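Repeat Five Residue (Rfr) protein or pentapeptide repeat protein (Cyanothece, PDB 2O6W) is of unknown function but folds into a right-handed quadrilateral beta helix built from tandem pentapeptide repeats. Local coordinates at residues A[102-107]-A[122-127]; A[89-94]-A[109-114]; A[97-102]-A[115-120]. All coordinates share one frame; numbering follows the deposited sequence.

Contact 1 of 3, residues A[102-107]-A[122-127]; sequences NLQGAN and NLRGAI
The amides of N102 and N122 lie side by side and point the same way, their planes only 14° apart. From this position N122 ND2 gives a weak, bent hydrogen bond to N102 OD1 at 3.0 Å. With CG anti to the backbone N in both residues (chi1 -179° and 176°), the two amides keep the same attitude on successive coils. Q104 instead crosses N122, its extended chain bringing OE1 to N122 ND2 at 3.3 Å, with OE1 in the amide plane of N122 but the two amide planes almost perpendicular. One NH2 group therefore serves two acceptors, while OD1 of N122 takes the backbone N of R124 from above its carbonyl plane, closing an Asx turn. R124 adds a weak NH1 bond to the same oxygen and a salt bridge to E142.

Both segments make a type II turn, L103 to A106 and L123 to A126, with glycine at the positive-phi position; stacked turns of this kind form a corner of the pentapeptide-repeat beta helix. Backbone bonds join the coils, from L103 N to N122 O, G105 N to R124 O and I127 N to A106 O (2.9 Å). On the buried side L103 and L123 run alongside each other, CD1 to CD1 at 4.1 Å. A126 CB sits 3.5 Å from L103 O.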
ATOM      1  N   ASN A 102       0.217  -8.966  -6.050  1.00 31.30           N
ATOM      2  CA  ASN A 102      -1.013  -9.644  -6.414  1.00 31.83           C
ATOM      3  C   ASN A 102      -2.168  -8.872  -5.772  1.00 31.98           C
ATOM      4  O   ASN A 102      -2.437  -9.029  -4.578  1.00 31.95           O
ATOM      5  CB  ASN A 102      -0.984 -11.088  -5.911  1.00 32.05           C
ATOM      6  CG  ASN A 102      -2.239 -11.853  -6.273  1.00 34.37           C
ATOM      7  OD1 ASN A 102      -3.069 -11.368  -7.040  1.00 35.46           O
ATOM      8  ND2 ASN A 102      -2.384 -13.058  -5.726  1.00 35.33           N
ATOM      9  N   LEU A 103      -2.836  -8.036  -6.564  1.00 30.75           N
ATOM     10  CA  LEU A 103      -3.946  -7.220  -6.072  1.00 31.82           C
ATOM     11  C   LEU A 103      -5.317  -7.717  -6.542  1.00 33.16           C
ATOM     12  O   LEU A 103      -6.259  -6.936  -6.668  1.00 33.04           O
ATOM     13  CB  LEU A 103      -3.748  -5.769  -6.514  1.00 31.65           C
ATOM     14  CG  LEU A 103      -2.533  -5.045  -5.930  1.00 32.72           C
ATOM     15  CD1 LEU A 103      -1.973  -4.062  -6.943  1.00 31.97           C
ATOM     16  CD2 LEU A 103      -2.934  -4.334  -4.655  1.00 35.54           C
ATOM     17  N   GLN A 104      -5.429  -9.020  -6.773  1.00 34.40           N
ATOM     18  CA  GLN A 104      -6.677  -9.603  -7.238  1.00 35.97           C
ATOM     19  C   GLN A 104      -7.869  -9.302  -6.340  1.00 34.28           C
ATOM     20  O   GLN A 104      -7.875  -9.629  -5.154  1.00 34.11           O
ATOM     21  CB  GLN A 104      -6.519 -11.107  -7.398  1.00 40.15           C
ATOM     22  CG  GLN A 104      -7.704 -11.783  -8.049  1.00 48.84           C
ATOM     23  CD  GLN A 104      -7.399 -13.224  -8.403  1.00 56.11           C
ATOM     24  OE1 GLN A 104      -6.579 -13.501  -9.294  1.00 58.70           O
ATOM     25  NE2 GLN A 104      -8.041 -14.156  -7.697  1.00 57.90           N
ATOM     26  N   GLY A 105      -8.878  -8.667  -6.930  1.00 33.83           N
ATOM     27  CA  GLY A 105     -10.079  -8.317  -6.202  1.00 33.74           C
ATOM     28  C   GLY A 105      -9.859  -7.219  -5.178  1.00 34.39           C
ATOM     29  O   GLY A 105     -10.735  -6.948  -4.360  1.00 35.18           O
ATOM     30  N   ALA A 106      -8.699  -6.574  -5.221  1.00 33.93           N
ATOM     31  CA  ALA A 106      -8.393  -5.517  -4.267  1.00 32.67           C
ATOM     32  C   ALA A 106      -9.221  -4.266  -4.502  1.00 31.31           C
ATOM     33  O   ALA A 106      -9.577  -3.941  -5.629  1.00 31.66           O
ATOM     34  CB  ALA A 106      -6.915  -5.171  -4.324  1.00 31.77           C
ATOM     35  N   ASN A 107      -9.531  -3.559  -3.426  1.00 30.38           N
ATOM     36  CA  ASN A 107     -10.293  -2.337  -3.553  1.00 29.62           C
ATOM     37  C   ASN A 107      -9.344  -1.142  -3.427  1.00 30.72           C
ATOM     38  O   ASN A 107      -8.792  -0.905  -2.355  1.00 28.79           O
ATOM     39  CB  ASN A 107     -11.377  -2.294  -2.476  1.00 30.24           C
ATOM     40  CG  ASN A 107     -12.114  -0.973  -2.445  1.00 32.81           C
ATOM     41  OD1 ASN A 107     -12.285  -0.322  -3.473  1.00 33.86           O
ATOM     42  ND2 ASN A 107     -12.573  -0.578  -1.261  1.00 34.68           N
ATOM     43  N   ASN A 122      -0.907  -7.942 -10.623  1.00 34.41           N
ATOM     44  CA  ASN A 122      -2.165  -8.584 -10.993  1.00 33.21           C
ATOM     45  C   ASN A 122      -3.356  -7.765 -10.489  1.00 34.96           C
ATOM     46  O   ASN A 122      -3.602  -7.689  -9.285  1.00 35.15           O
ATOM     47  CB  ASN A 122      -2.239  -9.998 -10.411  1.00 32.35           C
ATOM     48  CG  ASN A 122      -3.572 -10.676 -10.698  1.00 34.56           C
ATOM     49  OD1 ASN A 122      -4.297 -10.271 -11.613  1.00 34.04           O
ATOM     50  ND2 ASN A 122      -3.896 -11.717  -9.931  1.00 32.69           N
ATOM     51  N   LEU A 123      -4.095  -7.162 -11.418  1.00 35.07           N
ATOM     52  CA  LEU A 123      -5.254  -6.350 -11.077  1.00 34.30           C
ATOM     53  C   LEU A 123      -6.583  -6.986 -11.471  1.00 35.14           C
ATOM     54  O   LEU A 123      -7.574  -6.281 -11.669  1.00 34.46           O
ATOM     55  CB  LEU A 123      -5.147  -4.974 -11.733  1.00 34.98           C
ATOM     56  CG  LEU A 123      -4.219  -3.956 -11.072  1.00 36.30           C
ATOM     57  CD1 LEU A 123      -2.832  -4.538 -10.893  1.00 37.15           C
ATOM     58  CD2 LEU A 123      -4.168  -2.709 -11.941  1.00 38.39           C
ATOM     59  N   ARG A 124      -6.608  -8.311 -11.579  1.00 35.49           N
ATOM     60  CA  ARG A 124      -7.830  -9.023 -11.942  1.00 37.92           C
ATOM     61  C   ARG A 124      -8.923  -8.817 -10.908  1.00 38.53           C
ATOM     62  O   ARG A 124      -8.734  -9.122  -9.733  1.00 41.71           O
ATOM     63  CB  ARG A 124      -7.572 -10.525 -12.071  1.00 39.51           C
ATOM     64  CG  ARG A 124      -6.763 -10.928 -13.276  1.00 43.40           C
ATOM     65  CD  ARG A 124      -6.670 -12.441 -13.378  1.00 48.32           C
ATOM     66  NE  ARG A 124      -5.887 -12.843 -14.541  1.00 53.05           N
ATOM     67  CZ  ARG A 124      -4.559 -12.867 -14.581  1.00 55.79           C
ATOM     68  NH1 ARG A 124      -3.850 -12.522 -13.516  1.00 55.73           N
ATOM     69  NH2 ARG A 124      -3.936 -13.221 -15.698  1.00 58.23           N
ATOM     70  N   GLY A 125     -10.066  -8.305 -11.350  1.00 38.05           N
ATOM     71  CA  GLY A 125     -11.177  -8.089 -10.445  1.00 37.80           C
ATOM     72  C   GLY A 125     -10.990  -6.925  -9.497  1.00 39.21           C
ATOM     73  O   GLY A 125     -11.891  -6.603  -8.720  1.00 41.71           O
ATOM     74  N   ALA A 126      -9.829  -6.285  -9.552  1.00 38.79           N
ATOM     75  CA  ALA A 126      -9.552  -5.150  -8.671  1.00 37.24           C
ATOM     76  C   ALA A 126     -10.380  -3.943  -9.074  1.00 36.92           C
ATOM     77  O   ALA A 126     -10.700  -3.777 -10.247  1.00 36.51           O
ATOM     78  CB  ALA A 126      -8.081  -4.801  -8.730  1.00 36.87           C
ATOM     79  N   ILE A 127     -10.745  -3.101  -8.113  1.00 35.12           N
ATOM     80  CA  ILE A 127     -11.522  -1.921  -8.467  1.00 35.81           C
ATOM     81  C   ILE A 127     -10.648  -0.662  -8.346  1.00 35.91           C
ATOM     82  O   ILE A 127     -10.140  -0.349  -7.272  1.00 34.77           O
ATOM     83  CB  ILE A 127     -12.863  -1.832  -7.614  1.00 37.20           C
ATOM     84  CG1 ILE A 127     -12.839  -0.649  -6.658  1.00 36.65           C
ATOM     85  CG2 ILE A 127     -13.121  -3.144  -6.875  1.00 37.27           C
ATOM     86  CD1 ILE A 127     -13.395   0.601  -7.273  1.00 37.90           C
TER

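Contact 2 of 3, residues A[89-94]-A[109-114]; sequences SETDLE and ENANLQ
E94 lies alongside Q114, and E94 CG is 3.3 Å from Q114 O. Both chains are extended and, with CG opposite the backbone N (chi1 179° and -169°), run out side by side, but carboxylate and amide planes stand 84° apart. E94 OE1 and Q114 OE1 come within 3.1 Å of each other, but both are acceptors, so no bond joins them; a water donates to Q114 OE1 and to E94 OE2, the other carboxylate oxygen, and so links the two side chains. K33 forms salt bridges with both E94 and D92 and would probably favour their ionised forms. N112 crosses E94, its amide turned steeply against the carboxylate, and its ND2 makes a weak bond to E94 OE2 at 3.5 Å. Its OD1 receives Q114 N from above the carbonyl plane and also a hydrogen bond from N132 of the following coil.

D92 makes the corresponding Asx turn one coil earlier, but there E94 N meets D92 OD1 almost head-on (3.1 Å). Such recurrence at a spacing of twenty residues is the signature of the pentapeptide-repeat beta helix, in which four five-residue faces complete a coil. The two segments run in nearly the same direction and are joined by backbone bonds from E90 N to E109 O, N112 N to T91 O (3.0 Å) and L93 N to N112 O.

On the buried side, L113 CD1 packs against L93 CB at 4.1 Å, the two leucines lying side by side. At the opposite end of the segments E90 and N110, both with positive phi, lie alongside each other, E90 CG 3.9 Å from N110 CB. A water there donates to E90 OE1 and is held weakly by N110 ND2, while E90 OE2 is bonded to Q70.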
ATOM      1  N   SER A  89      -8.708   1.401  -0.254  1.00 28.75           N
ATOM      2  CA  SER A  89      -9.405   2.611  -0.675  1.00 30.61           C
ATOM      3  C   SER A  89      -8.955   3.861   0.082  1.00 29.60           C
ATOM      4  O   SER A  89      -8.687   3.826   1.286  1.00 29.27           O
ATOM      5  CB  SER A  89     -10.926   2.438  -0.559  1.00 30.38           C
ATOM      6  OG  SER A  89     -11.306   2.073   0.750  1.00 37.93           O
ATOM      7  N   GLU A  90      -8.863   4.960  -0.656  1.00 31.00           N
ATOM      8  CA  GLU A  90      -8.432   6.249  -0.132  1.00 31.99           C
ATOM      9  C   GLU A  90      -7.066   6.207   0.542  1.00 30.35           C
ATOM     10  O   GLU A  90      -6.784   6.989   1.447  1.00 29.88           O
ATOM     11  CB  GLU A  90      -9.487   6.811   0.819  1.00 35.39           C
ATOM     12  CG  GLU A  90     -10.827   6.974   0.140  1.00 42.14           C
ATOM     13  CD  GLU A  90     -11.744   7.952   0.843  1.00 50.20           C
ATOM     14  OE1 GLU A  90     -12.923   8.044   0.427  1.00 53.04           O
ATOM     15  OE2 GLU A  90     -11.291   8.635   1.796  1.00 51.44           O
ATOM     16  N   THR A  91      -6.214   5.290   0.101  1.00 28.60           N
ATOM     17  CA  THR A  91      -4.872   5.205   0.654  1.00 29.86           C
ATOM     18  C   THR A  91      -3.930   6.060  -0.182  1.00 30.89           C
ATOM     19  O   THR A  91      -4.211   6.371  -1.343  1.00 30.95           O
ATOM     20  CB  THR A  91      -4.322   3.757   0.652  1.00 27.78           C
ATOM     21  OG1 THR A  91      -4.362   3.219  -0.682  1.00 26.97           O
ATOM     22  CG2 THR A  91      -5.127   2.886   1.601  1.00 25.62           C
ATOM     23  N   ASP A  92      -2.811   6.449   0.410  1.00 32.30           N
ATOM     24  CA  ASP A  92      -1.829   7.239  -0.314  1.00 33.82           C
ATOM     25  C   ASP A  92      -0.728   6.251  -0.706  1.00 32.60           C
ATOM     26  O   ASP A  92       0.031   5.797   0.142  1.00 33.38           O
ATOM     27  CB  ASP A  92      -1.268   8.352   0.582  1.00 36.85           C
ATOM     28  CG  ASP A  92      -0.347   9.310  -0.171  1.00 43.47           C
ATOM     29  OD1 ASP A  92       0.228   8.899  -1.201  1.00 45.92           O
ATOM     30  OD2 ASP A  92      -0.179  10.471   0.278  1.00 45.91           O
ATOM     31  N   LEU A  93      -0.667   5.893  -1.986  1.00 32.10           N
ATOM     32  CA  LEU A  93       0.350   4.966  -2.475  1.00 31.55           C
ATOM     33  C   LEU A  93       1.324   5.663  -3.431  1.00 32.61           C
ATOM     34  O   LEU A  93       1.873   5.043  -4.340  1.00 30.66           O
ATOM     35  CB  LEU A  93      -0.316   3.766  -3.164  1.00 29.16           C
ATOM     36  CG  LEU A  93      -0.730   2.645  -2.197  1.00 29.68           C
ATOM     37  CD1 LEU A  93      -1.820   1.768  -2.792  1.00 25.93           C
ATOM     38  CD2 LEU A  93       0.504   1.818  -1.847  1.00 26.54           C
ATOM     39  N   GLU A  94       1.538   6.958  -3.219  1.00 33.32           N
ATOM     40  CA  GLU A  94       2.445   7.707  -4.072  1.00 34.81           C
ATOM     41  C   GLU A  94       3.867   7.147  -4.036  1.00 33.35           C
ATOM     42  O   GLU A  94       4.412   6.883  -2.968  1.00 32.81           O
ATOM     43  CB  GLU A  94       2.459   9.182  -3.680  1.00 36.66           C
ATOM     44  CG  GLU A  94       3.404  10.005  -4.535  1.00 42.65           C
ATOM     45  CD  GLU A  94       3.023  11.471  -4.608  1.00 46.95           C
ATOM     46  OE1 GLU A  94       3.774  12.238  -5.248  1.00 50.29           O
ATOM     47  OE2 GLU A  94       1.976  11.858  -4.038  1.00 47.07           O
ATOM     48  N   GLU A 109     -10.316   2.055  -4.555  1.00 32.75           N
ATOM     49  CA  GLU A 109     -11.129   3.230  -4.829  1.00 33.39           C
ATOM     50  C   GLU A 109     -10.600   4.540  -4.239  1.00 31.61           C
ATOM     51  O   GLU A 109     -10.281   4.632  -3.052  1.00 31.95           O
ATOM     52  CB  GLU A 109     -12.567   2.983  -4.371  1.00 34.89           C
ATOM     53  CG  GLU A 109     -13.520   4.122  -4.698  1.00 45.65           C
ATOM     54  CD  GLU A 109     -14.980   3.687  -4.724  1.00 51.52           C
ATOM     55  OE1 GLU A 109     -15.424   3.008  -3.769  1.00 55.53           O
ATOM     56  OE2 GLU A 109     -15.686   4.039  -5.697  1.00 54.98           O
ATOM     57  N   ASN A 110     -10.511   5.549  -5.097  1.00 30.34           N
ATOM     58  CA  ASN A 110     -10.035   6.874  -4.718  1.00 30.99           C
ATOM     59  C   ASN A 110      -8.640   6.881  -4.117  1.00 31.65           C
ATOM     60  O   ASN A 110      -8.256   7.814  -3.409  1.00 33.28           O
ATOM     61  CB  ASN A 110     -11.013   7.516  -3.753  1.00 30.93           C
ATOM     62  CG  ASN A 110     -12.367   7.718  -4.375  1.00 34.47           C
ATOM     63  OD1 ASN A 110     -12.466   8.120  -5.532  1.00 37.20           O
ATOM     64  ND2 ASN A 110     -13.418   7.443  -3.617  1.00 37.45           N
ATOM     65  N   ALA A 111      -7.883   5.833  -4.398  1.00 30.01           N
ATOM     66  CA  ALA A 111      -6.528   5.730  -3.902  1.00 30.00           C
ATOM     67  C   ALA A 111      -5.641   6.622  -4.765  1.00 30.72           C
ATOM     68  O   ALA A 111      -5.962   6.897  -5.917  1.00 32.20           O
ATOM     69  CB  ALA A 111      -6.058   4.285  -3.987  1.00 28.16           C
ATOM     70  N   ASN A 112      -4.532   7.092  -4.212  1.00 31.10           N
ATOM     71  CA  ASN A 112      -3.613   7.912  -4.996  1.00 31.26           C
ATOM     72  C   ASN A 112      -2.416   7.021  -5.381  1.00 30.35           C
ATOM     73  O   ASN A 112      -1.703   6.527  -4.513  1.00 27.19           O
ATOM     74  CB  ASN A 112      -3.169   9.133  -4.173  1.00 31.00           C
ATOM     75  CG  ASN A 112      -2.047   9.917  -4.842  1.00 35.03           C
ATOM     76  OD1 ASN A 112      -1.893   9.884  -6.065  1.00 37.82           O
ATOM     77  ND2 ASN A 112      -1.268  10.636  -4.041  1.00 34.18           N
ATOM     78  N   LEU A 113      -2.217   6.801  -6.680  1.00 32.33           N
ATOM     79  CA  LEU A 113      -1.119   5.955  -7.163  1.00 34.85           C
ATOM     80  C   LEU A 113      -0.108   6.714  -8.005  1.00 36.33           C
ATOM     81  O   LEU A 113       0.554   6.135  -8.872  1.00 36.09           O
ATOM     82  CB  LEU A 113      -1.661   4.782  -7.990  1.00 34.99           C
ATOM     83  CG  LEU A 113      -2.110   3.494  -7.289  1.00 37.54           C
ATOM     84  CD1 LEU A 113      -3.103   3.818  -6.198  1.00 37.29           C
ATOM     85  CD2 LEU A 113      -2.727   2.538  -8.314  1.00 37.59           C
ATOM     86  N   GLN A 114       0.012   8.011  -7.748  1.00 38.64           N
ATOM     87  CA  GLN A 114       0.940   8.846  -8.497  1.00 39.07           C
ATOM     88  C   GLN A 114       2.377   8.382  -8.332  1.00 37.10           C
ATOM     89  O   GLN A 114       2.863   8.190  -7.215  1.00 36.00           O
ATOM     90  CB  GLN A 114       0.823  10.303  -8.057  1.00 41.70           C
ATOM     91  CG  GLN A 114       1.558  11.269  -8.971  1.00 48.68           C
ATOM     92  CD  GLN A 114       1.381  12.708  -8.544  1.00 52.47           C
ATOM     93  OE1 GLN A 114       1.846  13.110  -7.479  1.00 57.41           O
ATOM     94  NE2 GLN A 114       0.696  13.492  -9.364  1.00 55.13           N
TER
HETATM   95  O   HOH W   1     -14.005   5.946  -0.665  1.00 48.94           O
HETATM   96  O   HOH W   2      -0.138  13.592  -5.837  1.00 59.63           O

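Contact 3 of 3, residues A[97-102]-A[115-120]; sequences ILIGAN and GANLEN
L98 and L118 form the tight side of this contact, buried, lying side by side and pointing the same way. L98 CD1 meets L118 CD1 at 3.8 Å, and L98 CB also reaches L118 CG. In both residues CG is anti to the carbonyl carbon (chi1 -71° and -76°), which places the two CG atoms alike on their coils, although the branches beyond are rotated differently; L78 and L83 add to the packing around L98. Two backbone bonds fix the spacing of the coils: L98 N to N117 O is short at 2.6 Å, and G100 N to E119 O, 2.8 Å long, is nearly straight at 167°.

The outer side is looser and chemically mixed. I99 lies across the amide of N117, its CD1 3.7 Å from N117 ND2 and its CG1 3.8 Å from N117 CG, so here an aliphatic chain rather than a second amide covers the asparagine. N117 OD1 accepts from E119 N at 3.1 Å, an Asx turn, and also from H137 ND1 of the following coil. Replacing N117 by an alanine would probably leave E119 N and H137 ND1 without their shared acceptor and I99 CG1 and CD1 without the amide they pack on. E119 has a long, weak ion pair with K139, and N120 is exposed to solvent.

Segment 97-102 makes a type II turn from L98 to A101 with G100 at positive phi. Buried leucines stacked at twenty-residue intervals beneath an outward ladder of varied side chains are the mark of the pentapeptide-repeat beta helix.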
ATOM      1  N   ILE A  97       6.063   0.979  -4.388  1.00 31.09           N
ATOM      2  CA  ILE A  97       6.603  -0.053  -5.246  1.00 32.60           C
ATOM      3  C   ILE A  97       5.714  -1.277  -5.144  1.00 32.64           C
ATOM      4  O   ILE A  97       5.718  -1.969  -4.130  1.00 32.29           O
ATOM      5  CB  ILE A  97       8.042  -0.409  -4.837  1.00 33.04           C
ATOM      6  CG1 ILE A  97       8.959   0.789  -5.127  1.00 32.53           C
ATOM      7  CG2 ILE A  97       8.514  -1.639  -5.592  1.00 30.35           C
ATOM      8  CD1 ILE A  97      10.377   0.602  -4.628  1.00 37.49           C
ATOM      9  N   LEU A  98       4.940  -1.537  -6.192  1.00 31.38           N
ATOM     10  CA  LEU A  98       4.048  -2.690  -6.194  1.00 32.10           C
ATOM     11  C   LEU A  98       4.399  -3.688  -7.295  1.00 32.85           C
ATOM     12  O   LEU A  98       3.525  -4.368  -7.828  1.00 33.25           O
ATOM     13  CB  LEU A  98       2.598  -2.224  -6.342  1.00 32.13           C
ATOM     14  CG  LEU A  98       1.997  -1.518  -5.114  1.00 33.99           C
ATOM     15  CD1 LEU A  98       0.921  -0.548  -5.554  1.00 32.21           C
ATOM     16  CD2 LEU A  98       1.433  -2.553  -4.134  1.00 31.89           C
ATOM     17  N   ILE A  99       5.684  -3.778  -7.625  1.00 33.55           N
ATOM     18  CA  ILE A  99       6.145  -4.695  -8.663  1.00 33.16           C
ATOM     19  C   ILE A  99       5.760  -6.137  -8.360  1.00 32.85           C
ATOM     20  O   ILE A  99       6.045  -6.652  -7.283  1.00 32.59           O
ATOM     21  CB  ILE A  99       7.671  -4.621  -8.828  1.00 33.81           C
ATOM     22  CG1 ILE A  99       8.068  -3.211  -9.262  1.00 32.66           C
ATOM     23  CG2 ILE A  99       8.140  -5.634  -9.868  1.00 33.58           C
ATOM     24  CD1 ILE A  99       9.566  -2.996  -9.311  1.00 30.21           C
ATOM     25  N   GLY A 100       5.102  -6.776  -9.317  1.00 33.14           N
ATOM     26  CA  GLY A 100       4.702  -8.158  -9.145  1.00 33.94           C
ATOM     27  C   GLY A 100       3.689  -8.416  -8.048  1.00 33.83           C
ATOM     28  O   GLY A 100       3.431  -9.572  -7.709  1.00 35.52           O
ATOM     29  N   ALA A 101       3.105  -7.359  -7.493  1.00 32.70           N
ATOM     30  CA  ALA A 101       2.120  -7.522  -6.429  1.00 32.29           C
ATOM     31  C   ALA A 101       0.857  -8.210  -6.927  1.00 31.14           C
ATOM     32  O   ALA A 101       0.470  -8.066  -8.080  1.00 30.34           O
ATOM     33  CB  ALA A 101       1.761  -6.167  -5.825  1.00 32.70           C
ATOM     34  N   ASN A 102       0.217  -8.966  -6.050  1.00 31.30           N
ATOM     35  CA  ASN A 102      -1.013  -9.644  -6.414  1.00 31.83           C
ATOM     36  C   ASN A 102      -2.168  -8.872  -5.772  1.00 31.98           C
ATOM     37  O   ASN A 102      -2.437  -9.029  -4.578  1.00 31.95           O
ATOM     38  CB  ASN A 102      -0.984 -11.088  -5.911  1.00 32.05           C
ATOM     39  CG  ASN A 102      -2.239 -11.853  -6.273  1.00 34.37           C
ATOM     40  OD1 ASN A 102      -3.069 -11.368  -7.040  1.00 35.46           O
ATOM     41  ND2 ASN A 102      -2.384 -13.058  -5.726  1.00 35.33           N
ATOM     42  N   GLY A 115       3.046   8.206  -9.466  1.00 34.95           N
ATOM     43  CA  GLY A 115       4.425   7.774  -9.453  1.00 34.39           C
ATOM     44  C   GLY A 115       4.616   6.367  -8.932  1.00 34.22           C
ATOM     45  O   GLY A 115       5.745   5.933  -8.761  1.00 34.81           O
ATOM     46  N   ALA A 116       3.528   5.646  -8.674  1.00 34.74           N
ATOM     47  CA  ALA A 116       3.650   4.283  -8.167  1.00 35.66           C
ATOM     48  C   ALA A 116       4.044   3.322  -9.277  1.00 36.42           C
ATOM     49  O   ALA A 116       3.702   3.529 -10.447  1.00 36.35           O
ATOM     50  CB  ALA A 116       2.342   3.829  -7.529  1.00 33.30           C
ATOM     51  N   ASN A 117       4.759   2.267  -8.902  1.00 36.92           N
ATOM     52  CA  ASN A 117       5.204   1.265  -9.863  1.00 37.65           C
ATOM     53  C   ASN A 117       4.441  -0.044  -9.670  1.00 36.54           C
ATOM     54  O   ASN A 117       4.603  -0.717  -8.657  1.00 35.44           O
ATOM     55  CB  ASN A 117       6.704   1.000  -9.693  1.00 38.78           C
ATOM     56  CG  ASN A 117       7.283   0.186 -10.840  1.00 40.07           C
ATOM     57  OD1 ASN A 117       6.544  -0.444 -11.603  1.00 40.69           O
ATOM     58  ND2 ASN A 117       8.607   0.185 -10.962  1.00 38.84           N
ATOM     59  N   LEU A 118       3.618  -0.400 -10.648  1.00 36.31           N
ATOM     60  CA  LEU A 118       2.844  -1.630 -10.576  1.00 37.30           C
ATOM     61  C   LEU A 118       3.204  -2.641 -11.658  1.00 37.22           C
ATOM     62  O   LEU A 118       2.358  -3.433 -12.059  1.00 36.80           O
ATOM     63  CB  LEU A 118       1.342  -1.328 -10.661  1.00 36.18           C
ATOM     64  CG  LEU A 118       0.673  -0.748  -9.409  1.00 36.04           C
ATOM     65  CD1 LEU A 118       1.259   0.622  -9.102  1.00 35.20           C
ATOM     66  CD2 LEU A 118      -0.831  -0.653  -9.629  1.00 31.79           C
ATOM     67  N   GLU A 119       4.451  -2.635 -12.118  1.00 38.51           N
ATOM     68  CA  GLU A 119       4.870  -3.560 -13.171  1.00 39.47           C
ATOM     69  C   GLU A 119       4.554  -5.022 -12.862  1.00 38.37           C
ATOM     70  O   GLU A 119       4.867  -5.525 -11.783  1.00 38.36           O
ATOM     71  CB  GLU A 119       6.369  -3.419 -13.456  1.00 41.96           C
ATOM     72  CG  GLU A 119       6.810  -4.107 -14.751  1.00 47.46           C
ATOM     73  CD  GLU A 119       8.262  -3.817 -15.115  1.00 53.44           C
ATOM     74  OE1 GLU A 119       8.672  -2.634 -15.029  1.00 57.75           O
ATOM     75  OE2 GLU A 119       8.988  -4.760 -15.509  1.00 53.05           O
ATOM     76  N   ASN A 120       3.922  -5.692 -13.821  1.00 37.23           N
ATOM     77  CA  ASN A 120       3.567  -7.096 -13.689  1.00 36.44           C
ATOM     78  C   ASN A 120       2.596  -7.386 -12.558  1.00 36.43           C
ATOM     79  O   ASN A 120       2.399  -8.538 -12.173  1.00 37.37           O
ATOM     80  CB  ASN A 120       4.831  -7.929 -13.497  1.00 37.64           C
ATOM     81  CG  ASN A 120       5.805  -7.750 -14.633  1.00 38.55           C
ATOM     82  OD1 ASN A 120       5.394  -7.636 -15.786  1.00 40.94           O
ATOM     83  ND2 ASN A 120       7.093  -7.726 -14.324  1.00 37.41           N
TER

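All three contacts join successive coils of one beta helix, pairing residues about twenty apart, and each combines buried leucines with a partly exposed polar surface. Contact 1, nearest the bound arsenic, lies farthest from the centre of the chain and has neighbouring amides joined by a weak hydrogen bond outside; contact 2 is the most central and adds carboxylates, K33 and bridging waters; contact 3 buries the least area and sets an isoleucine against an asparagine. Contacts 1 and 3 share N102, and A101 O probably accepts from N122 N. L113 and L118 bring the interiors of contacts 2 and 3 together, whereas N107 packs on S89 and I127 on E109 between contacts 1 and 2.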